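Local coordinates for hypothetical protein (Staphylococcus aureus subsp. aureus, PDB 2IL5), which is of unknown function but belongs to the Activator of Hsp90 ATPase homolog 1-like family, with a Bet v 1-like helix-grip fold, at residues A[106-111]-A[120-125]; A[20-25]-A[159-164]; A[61-66]-A[92-97]. All coordinates share one frame; numbering follows the deposited sequence.

Contact 1: A[106-111]-A[120-125]; sequences IEVEFF and MLFYYR
Leu121 O takes two hydrogens from the facing strand. Glu109 N bonds to it at 2.7 Å, and the CA-H of Val108 adds a weaker contact. Glu109 returns the bond through its own carbonyl to Leu121 N. Glu107 and Tyr123 form a second hydrogen-bonded pair with two bonds. Between and beside them lie the non-hydrogen-bonded pairs Ile106-Tyr124, Val108-Phe122 and Phe110-Met120.

The side chains of these last three pairs share the buried face. Met120, a selenomethionine, has CG anti to the backbone N (chi1 -176°) and bends only at its end. This brings CG against Val108 CG2 at 3.6 Å and Phe110 CE2 at 3.7 Å. Its SE lies 5.3 Å from the centroid of the Phe110 ring, an oblique Met-aromatic contact. Further along, Ile106 CG2 and CG1 both pack on Phe122, with CG2 3.7 Å from Phe122 CE1. CG1 also lies at the edge of the Tyr124 ring, in its plane. Helix 136-166 covers this face, where Phe158 packs edge-to-face on Phe122.

Glu107 and Tyr123 lie side by side on the other face, carboxylate and ring planes 42° apart. Phe111 CE1 meets Leu121 CD1 at 3.5 Å, the two side chains crossing at about a right angle.

The hairpin therefore has two unlike faces. One is largely apolar and buried, with Tyr124 OH satisfied by Tyr146 and Asp104. The other is mixed: Glu107 OE2 pairs with Lys91, and Tyr123 OH bonds to Arg125 NH1 and Glu15.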
# COMPACT_ATOMS: atom_id res chain seq x y z
N ILE A 106 6.58 -0.09 2.24
CA ILE A 106 5.49 -0.83 2.91
C ILE A 106 6.03 -2.11 3.58
O ILE A 106 6.73 -2.88 2.96
CB ILE A 106 4.38 -1.22 1.88
CG1 ILE A 106 3.56 0.04 1.51
CG2 ILE A 106 3.47 -2.35 2.43
CD1 ILE A 106 2.51 -0.18 0.37
N GLU A 107 5.72 -2.31 4.86
CA GLU A 107 6.01 -3.60 5.52
C GLU A 107 4.72 -4.05 6.18
O GLU A 107 4.16 -3.32 6.98
CB GLU A 107 7.14 -3.50 6.52
CG GLU A 107 8.44 -3.07 5.85
CD GLU A 107 9.58 -2.78 6.78
OE1 GLU A 107 9.38 -2.69 8.01
OE2 GLU A 107 10.74 -2.66 6.28
N VAL A 108 4.21 -5.21 5.77
CA VAL A 108 2.93 -5.67 6.25
C VAL A 108 3.05 -7.13 6.73
O VAL A 108 3.47 -8.02 5.99
CB VAL A 108 1.76 -5.42 5.21
CG1 VAL A 108 2.00 -6.18 3.93
CG2 VAL A 108 0.37 -5.80 5.84
N GLU A 109 2.68 -7.35 8.00
CA GLU A 109 2.73 -8.67 8.58
C GLU A 109 1.32 -9.22 8.87
O GLU A 109 0.44 -8.50 9.32
CB GLU A 109 3.61 -8.66 9.83
CG GLU A 109 4.39 -9.96 9.98
CD GLU A 109 5.36 -9.98 11.14
OE1 GLU A 109 5.60 -8.93 11.80
OE2 GLU A 109 5.92 -11.08 11.37
N PHE A 110 1.15 -10.53 8.62
CA PHE A 110 -0.10 -11.27 8.80
C PHE A 110 0.04 -12.32 9.92
O PHE A 110 0.90 -13.19 9.85
CB PHE A 110 -0.51 -11.93 7.48
CG PHE A 110 -0.43 -11.02 6.29
CD1 PHE A 110 0.70 -11.02 5.47
CD2 PHE A 110 -1.44 -10.10 6.03
CE1 PHE A 110 0.82 -10.12 4.39
CE2 PHE A 110 -1.33 -9.21 4.96
CZ PHE A 110 -0.21 -9.23 4.14
N PHE A 111 -0.76 -12.21 10.98
CA PHE A 111 -0.77 -13.19 12.07
C PHE A 111 -2.10 -13.90 12.14
O PHE A 111 -3.15 -13.27 12.01
CB PHE A 111 -0.50 -12.53 13.42
CG PHE A 111 0.86 -11.92 13.55
CD1 PHE A 111 1.11 -10.62 13.08
CD2 PHE A 111 1.91 -12.63 14.15
CE1 PHE A 111 2.37 -10.05 13.19
CE2 PHE A 111 3.19 -12.05 14.29
CZ PHE A 111 3.41 -10.75 13.81
N MSE A 120 -3.67 -8.12 10.78
CA MSE A 120 -2.82 -7.53 9.78
C MSE A 120 -2.22 -6.27 10.34
O MSE A 120 -2.95 -5.34 10.69
CB MSE A 120 -3.59 -7.26 8.50
CG MSE A 120 -2.71 -6.72 7.36
SE MSE A 120 -3.75 -6.14 5.81
CE MSE A 120 -4.30 -4.37 6.34
N LEU A 121 -0.89 -6.27 10.40
CA LEU A 121 -0.10 -5.15 10.87
C LEU A 121 0.69 -4.49 9.71
O LEU A 121 1.63 -5.07 9.11
CB LEU A 121 0.80 -5.57 12.04
CG LEU A 121 0.07 -6.23 13.22
CD1 LEU A 121 1.05 -6.95 14.15
CD2 LEU A 121 -0.76 -5.19 13.98
N PHE A 122 0.26 -3.27 9.40
CA PHE A 122 0.76 -2.54 8.26
C PHE A 122 1.63 -1.37 8.72
O PHE A 122 1.20 -0.57 9.54
CB PHE A 122 -0.45 -2.06 7.38
CG PHE A 122 -0.08 -1.04 6.30
CD1 PHE A 122 0.38 -1.45 5.05
CD2 PHE A 122 -0.24 0.36 6.54
CE1 PHE A 122 0.65 -0.51 4.06
CE2 PHE A 122 0.05 1.32 5.57
CZ PHE A 122 0.48 0.89 4.32
N TYR A 123 2.83 -1.28 8.15
CA TYR A 123 3.72 -0.14 8.40
C TYR A 123 4.08 0.53 7.08
O TYR A 123 4.38 -0.16 6.13
CB TYR A 123 5.01 -0.64 9.07
CG TYR A 123 6.12 0.39 9.09
CD1 TYR A 123 6.16 1.39 10.04
CD2 TYR A 123 7.15 0.35 8.13
CE1 TYR A 123 7.22 2.34 10.09
CE2 TYR A 123 8.20 1.27 8.16
CZ TYR A 123 8.22 2.28 9.16
OH TYR A 123 9.23 3.23 9.18
N TYR A 124 4.08 1.85 7.02
CA TYR A 124 4.45 2.58 5.84
C TYR A 124 5.34 3.75 6.21
O TYR A 124 5.06 4.47 7.18
CB TYR A 124 3.19 3.08 5.16
CG TYR A 124 3.30 4.14 4.07
CD1 TYR A 124 3.56 3.80 2.73
CD2 TYR A 124 3.08 5.51 4.37
CE1 TYR A 124 3.59 4.77 1.71
CE2 TYR A 124 3.14 6.50 3.37
CZ TYR A 124 3.37 6.13 2.05
OH TYR A 124 3.42 7.13 1.09
N ARG A 125 6.39 3.95 5.41
CA ARG A 125 7.33 5.07 5.58
C ARG A 125 7.46 5.87 4.28
O ARG A 125 7.67 5.30 3.22
CB ARG A 125 8.67 4.57 6.03
CG ARG A 125 9.51 5.69 6.56
CD ARG A 125 10.87 5.29 7.04
NE ARG A 125 11.68 4.49 6.14
CZ ARG A 125 11.91 3.17 6.28
NH1 ARG A 125 11.32 2.45 7.23
NH2 ARG A 125 12.71 2.55 5.44

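Contact 2: A[20-25]-A[159-164]; sequences KLYKFS and DKMYHV
Tyr162 CD1 meets two aromatic rings, which approach it at about a right angle to each other. Phe24 CE2 and Tyr22 CD2 each come within 3.4 Å of Tyr162 CD1. Phe24 CZ stands 3.7 Å above one face of the Tyr162 ring, displaced toward the rim. Tyr22 instead reaches the edge of that ring, and the two tyrosines slide past each other in opposite directions. Both ring pairs are oblique, with planes at 50° for Phe24 and 37° for Tyr22. Tyr162 CG points away from its own backbone N (chi1 174°), which carries the ring off the helix and into this cluster. The preceding residue, the selenomethionine Met161, bends at its end and sets CE 3.6 Å from Tyr22 CE1. Val29 of helix 26-32 packs against Tyr22, Phe24 and Met161.

The outer side is looser. Lys23 is exposed and crosses Tyr162 at about a right angle. Its NZ makes a weak hydrogen bond to Tyr162 OH, at 3.2 Å, and a weak long ion pair with Glu166.

The aromatic cluster joins the end of edge strand 12-22 and the loop that follows it to the long C-terminal helix, as expected where the sheet holds that helix in the helix-grip fold.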
# COMPACT_ATOMS: atom_id res chain seq x y z
N LYS A 20 -5.36 -4.06 11.34
CA LYS A 20 -6.70 -4.57 11.00
C LYS A 20 -6.89 -6.02 11.47
O LYS A 20 -5.99 -6.84 11.34
CB LYS A 20 -6.94 -4.52 9.50
CG LYS A 20 -6.97 -3.13 8.91
CD LYS A 20 -8.18 -2.40 9.42
CE LYS A 20 -8.16 -0.96 8.97
NZ LYS A 20 -9.43 -0.31 9.39
N LEU A 21 -8.08 -6.31 12.00
CA LEU A 21 -8.52 -7.67 12.38
C LEU A 21 -9.62 -8.17 11.43
O LEU A 21 -10.67 -7.56 11.31
CB LEU A 21 -9.03 -7.71 13.83
CG LEU A 21 -8.05 -7.35 14.97
CD1 LEU A 21 -8.78 -7.30 16.31
CD2 LEU A 21 -6.89 -8.31 15.08
N TYR A 22 -9.35 -9.27 10.72
CA TYR A 22 -10.30 -9.85 9.79
C TYR A 22 -10.64 -11.24 10.23
O TYR A 22 -9.84 -11.88 10.92
CB TYR A 22 -9.72 -9.90 8.38
CG TYR A 22 -9.33 -8.56 7.85
CD1 TYR A 22 -7.99 -8.26 7.54
CD2 TYR A 22 -10.30 -7.56 7.68
CE1 TYR A 22 -7.64 -7.00 7.06
CE2 TYR A 22 -9.97 -6.32 7.20
CZ TYR A 22 -8.63 -6.04 6.89
OH TYR A 22 -8.34 -4.78 6.41
N LYS A 23 -11.81 -11.71 9.81
CA LYS A 23 -12.23 -13.09 9.97
C LYS A 23 -11.54 -14.03 8.96
O LYS A 23 -11.48 -15.24 9.17
CB LYS A 23 -13.75 -13.20 9.81
CG LYS A 23 -14.21 -12.81 8.39
CD LYS A 23 -15.70 -12.88 8.21
CE LYS A 23 -16.07 -12.24 6.88
NZ LYS A 23 -17.45 -11.69 6.91
N PHE A 24 -11.09 -13.48 7.84
CA PHE A 24 -10.40 -14.27 6.81
C PHE A 24 -9.12 -14.91 7.31
O PHE A 24 -8.48 -14.34 8.18
CB PHE A 24 -10.03 -13.36 5.65
CG PHE A 24 -11.17 -12.58 5.12
CD1 PHE A 24 -12.30 -13.23 4.61
CD2 PHE A 24 -11.14 -11.20 5.11
CE1 PHE A 24 -13.38 -12.49 4.11
CE2 PHE A 24 -12.20 -10.46 4.61
CZ PHE A 24 -13.32 -11.10 4.11
N SER A 25 -8.75 -16.07 6.75
CA SER A 25 -7.45 -16.72 7.00
C SER A 25 -6.24 -15.86 6.51
O SER A 25 -6.39 -15.08 5.55
CB SER A 25 -7.41 -18.10 6.34
OG SER A 25 -7.28 -18.00 4.93
N ASP A 159 -10.31 -1.30 3.03
CA ASP A 159 -11.69 -1.72 3.11
C ASP A 159 -12.26 -2.14 1.74
O ASP A 159 -13.07 -3.05 1.64
CB ASP A 159 -12.54 -0.92 4.14
CG ASP A 159 -12.86 0.50 3.73
OD1 ASP A 159 -13.15 0.78 2.55
OD2 ASP A 159 -12.92 1.35 4.66
N LYS A 160 -11.69 -1.57 0.68
CA LYS A 160 -11.81 -2.14 -0.65
C LYS A 160 -11.20 -3.56 -0.77
O LYS A 160 -11.84 -4.46 -1.29
CB LYS A 160 -11.18 -1.21 -1.64
CG LYS A 160 -11.37 -1.61 -3.05
CD LYS A 160 -11.92 -0.44 -3.84
CE LYS A 160 -10.90 0.58 -4.28
NZ LYS A 160 -11.74 1.59 -5.08
N MSE A 161 -9.97 -3.74 -0.32
CA MSE A 161 -9.38 -5.06 -0.23
C MSE A 161 -10.30 -6.05 0.53
O MSE A 161 -10.39 -7.21 0.15
CB MSE A 161 -8.00 -4.98 0.44
CG MSE A 161 -7.25 -6.34 0.51
SE MSE A 161 -5.93 -6.30 1.96
CE MSE A 161 -7.06 -6.48 3.52
N TYR A 162 -10.94 -5.60 1.60
CA TYR A 162 -11.81 -6.44 2.39
C TYR A 162 -13.00 -7.05 1.58
O TYR A 162 -13.27 -8.24 1.70
CB TYR A 162 -12.31 -5.71 3.65
CG TYR A 162 -13.34 -6.50 4.44
CD1 TYR A 162 -12.96 -7.31 5.52
CD2 TYR A 162 -14.69 -6.48 4.08
CE1 TYR A 162 -13.91 -8.06 6.23
CE2 TYR A 162 -15.63 -7.22 4.78
CZ TYR A 162 -15.23 -8.01 5.85
OH TYR A 162 -16.17 -8.74 6.55
N HIS A 163 -13.67 -6.23 0.77
CA HIS A 163 -14.77 -6.67 -0.09
C HIS A 163 -14.31 -7.53 -1.24
O HIS A 163 -14.99 -8.46 -1.61
CB HIS A 163 -15.58 -5.50 -0.60
CG HIS A 163 -16.29 -4.75 0.49
ND1 HIS A 163 -17.53 -5.12 0.96
CD2 HIS A 163 -15.91 -3.66 1.20
CE1 HIS A 163 -17.90 -4.27 1.91
NE2 HIS A 163 -16.93 -3.39 2.08
N VAL A 164 -13.13 -7.26 -1.80
CA VAL A 164 -12.56 -8.12 -2.83
C VAL A 164 -12.35 -9.52 -2.25
O VAL A 164 -12.60 -10.52 -2.92
CB VAL A 164 -11.22 -7.56 -3.37
CG1 VAL A 164 -10.44 -8.64 -4.17
CG2 VAL A 164 -11.45 -6.27 -4.18

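Contact 3: A[61-66]-A[92-97]; sequences GKYRIV and MTIGMP
Tyr63 gives the most surface to this contact. Tyr63 OH donates a hydrogen bond of 2.7 Å to Thr93 O. The bond lies in the carbonyl plane, on a lone pair, with a C=O...donor angle of 141°. Tyr63 CG lies between the backbone N and the carbonyl carbon (chi1 72°), and from there the end of the ring extends to strand 89-94. The selenomethionine Met92 crosses the ring at about a right angle. Its bent chain brings CE up to Tyr63 CE1 from an oblique direction, in a tight contact whose exact distance is doubtful. Ile94 CD1 lies 3.6 Å from Tyr63 OH.

Met96 and Lys62 make a second, exposed patch. Lys62 is fully extended, and the selenomethionine Met96 bends at chi2 (54°) to lie across it. Met96 CE touches Lys62 CD at 3.7 Å. The lysine thus packs by its methylenes, while NZ forms a salt bridge with Glu78. Both side chains also touch Ile80 of strand 74-85.

Within the segment, Thr93 OG1 donates to Gly95 O at 2.7 Å and is also bonded by Ile80 N. A sodium ion lies about 4 Å from the Ile94 side chain.

Strands 62-68 and 89-94 are not neighbours, since strand 74-85 runs between them. Tyr63 spans that gap within the curved antiparallel sheet of the Bet v 1-like fold.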
# COMPACT_ATOMS: atom_id res chain seq x y z
N GLY A 61 11.30 -8.73 -7.73
CA GLY A 61 10.41 -8.57 -8.87
C GLY A 61 9.67 -7.22 -8.91
O GLY A 61 9.30 -6.68 -7.88
N LYS A 62 9.43 -6.72 -10.12
CA LYS A 62 8.76 -5.44 -10.32
C LYS A 62 7.24 -5.55 -10.43
O LYS A 62 6.71 -6.55 -10.91
CB LYS A 62 9.33 -4.74 -11.56
CG LYS A 62 8.65 -3.39 -11.87
CD LYS A 62 9.21 -2.71 -13.12
CE LYS A 62 8.29 -1.59 -13.56
NZ LYS A 62 8.74 -1.03 -14.87
N TYR A 63 6.54 -4.51 -9.98
CA TYR A 63 5.15 -4.36 -10.33
C TYR A 63 4.93 -2.97 -10.92
O TYR A 63 5.64 -2.01 -10.59
CB TYR A 63 4.20 -4.65 -9.15
CG TYR A 63 4.22 -3.57 -8.10
CD1 TYR A 63 5.12 -3.63 -7.02
CD2 TYR A 63 3.39 -2.46 -8.21
CE1 TYR A 63 5.16 -2.61 -6.07
CE2 TYR A 63 3.42 -1.44 -7.29
CZ TYR A 63 4.29 -1.51 -6.21
OH TYR A 63 4.31 -0.47 -5.30
N ARG A 64 3.96 -2.90 -11.84
CA ARG A 64 3.61 -1.64 -12.49
C ARG A 64 2.08 -1.48 -12.66
O ARG A 64 1.45 -2.25 -13.39
CB ARG A 64 4.32 -1.52 -13.82
CG ARG A 64 4.13 -0.19 -14.45
CD ARG A 64 4.75 -0.15 -15.83
NE ARG A 64 4.73 1.22 -16.36
CZ ARG A 64 3.89 1.62 -17.29
NH1 ARG A 64 3.91 2.87 -17.73
NH2 ARG A 64 3.01 0.76 -17.79
N ILE A 65 1.51 -0.50 -11.97
CA ILE A 65 0.08 -0.23 -12.01
C ILE A 65 -0.16 1.14 -12.66
O ILE A 65 0.44 2.15 -12.26
CB ILE A 65 -0.54 -0.24 -10.60
CG1 ILE A 65 -0.33 -1.62 -9.95
CG2 ILE A 65 -2.00 0.20 -10.65
CD1 ILE A 65 -0.72 -1.75 -8.49
N VAL A 66 -1.01 1.13 -13.70
CA VAL A 66 -1.47 2.35 -14.38
C VAL A 66 -2.98 2.53 -14.11
O VAL A 66 -3.79 1.67 -14.44
CB VAL A 66 -1.18 2.27 -15.88
CG1 VAL A 66 -1.52 3.55 -16.57
CG2 VAL A 66 0.29 1.90 -16.12
N MSE A 92 7.58 -4.35 0.50
CA MSE A 92 7.59 -3.86 -0.84
C MSE A 92 7.89 -2.35 -0.85
O MSE A 92 7.80 -1.67 0.20
CB MSE A 92 6.27 -4.20 -1.56
CG MSE A 92 5.04 -3.57 -0.99
SE MSE A 92 3.39 -4.27 -1.63
CE MSE A 92 3.63 -3.78 -3.49
N THR A 93 8.31 -1.85 -2.02
CA THR A 93 8.42 -0.42 -2.26
C THR A 93 7.25 0.16 -3.08
O THR A 93 6.58 -0.53 -3.90
CB THR A 93 9.73 0.01 -2.93
OG1 THR A 93 9.67 -0.25 -4.33
CG2 THR A 93 10.94 -0.66 -2.32
N ILE A 94 6.99 1.43 -2.78
CA ILE A 94 6.19 2.35 -3.61
C ILE A 94 7.21 3.33 -4.14
O ILE A 94 7.82 4.08 -3.40
CB ILE A 94 5.15 3.09 -2.80
CG1 ILE A 94 4.12 2.12 -2.26
CG2 ILE A 94 4.42 4.12 -3.69
CD1 ILE A 94 2.86 2.00 -3.18
N GLY A 95 7.49 3.27 -5.43
CA GLY A 95 8.64 3.97 -5.97
C GLY A 95 9.72 3.00 -6.38
O GLY A 95 9.95 1.97 -5.75
N MSE A 96 10.39 3.38 -7.45
CA MSE A 96 11.31 2.51 -8.13
C MSE A 96 12.76 2.86 -7.68
O MSE A 96 13.23 3.99 -7.91
CB MSE A 96 11.05 2.69 -9.64
CG MSE A 96 11.37 1.50 -10.52
SE MSE A 96 10.54 -0.21 -10.06
CE MSE A 96 11.90 -1.35 -10.91
N PRO A 97 13.45 1.93 -6.98
CA PRO A 97 14.83 2.13 -6.51
C PRO A 97 15.71 2.87 -7.51
O PRO A 97 16.75 3.41 -7.13
CB PRO A 97 15.35 0.69 -6.33
CG PRO A 97 14.11 -0.12 -5.95
CD PRO A 97 12.91 0.62 -6.54

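From the N terminus, strand 12-22 comes first; its last residues and the loop after it, 20-25, later meet the C-terminal helix. Contact 2 therefore closes the longest loop, and contacts 1 and 3 both nest inside it. Contact 3 closes first, linking 61-66 to 92-97 over the intervening strand 74-85. Contact 1 follows in series as a short hairpin. No two contacts cross. Contacts 1 and 3 meet where Ile106 N probably bonds to Met92 O. Contacts 1 and 2 meet at Met120, between strand 12-22 and helix 136-166. Contacts 2 and 3 do not touch. Contacts 1 and 3 join strands within the sheet; contact 2 ties its edge to helix 136-166.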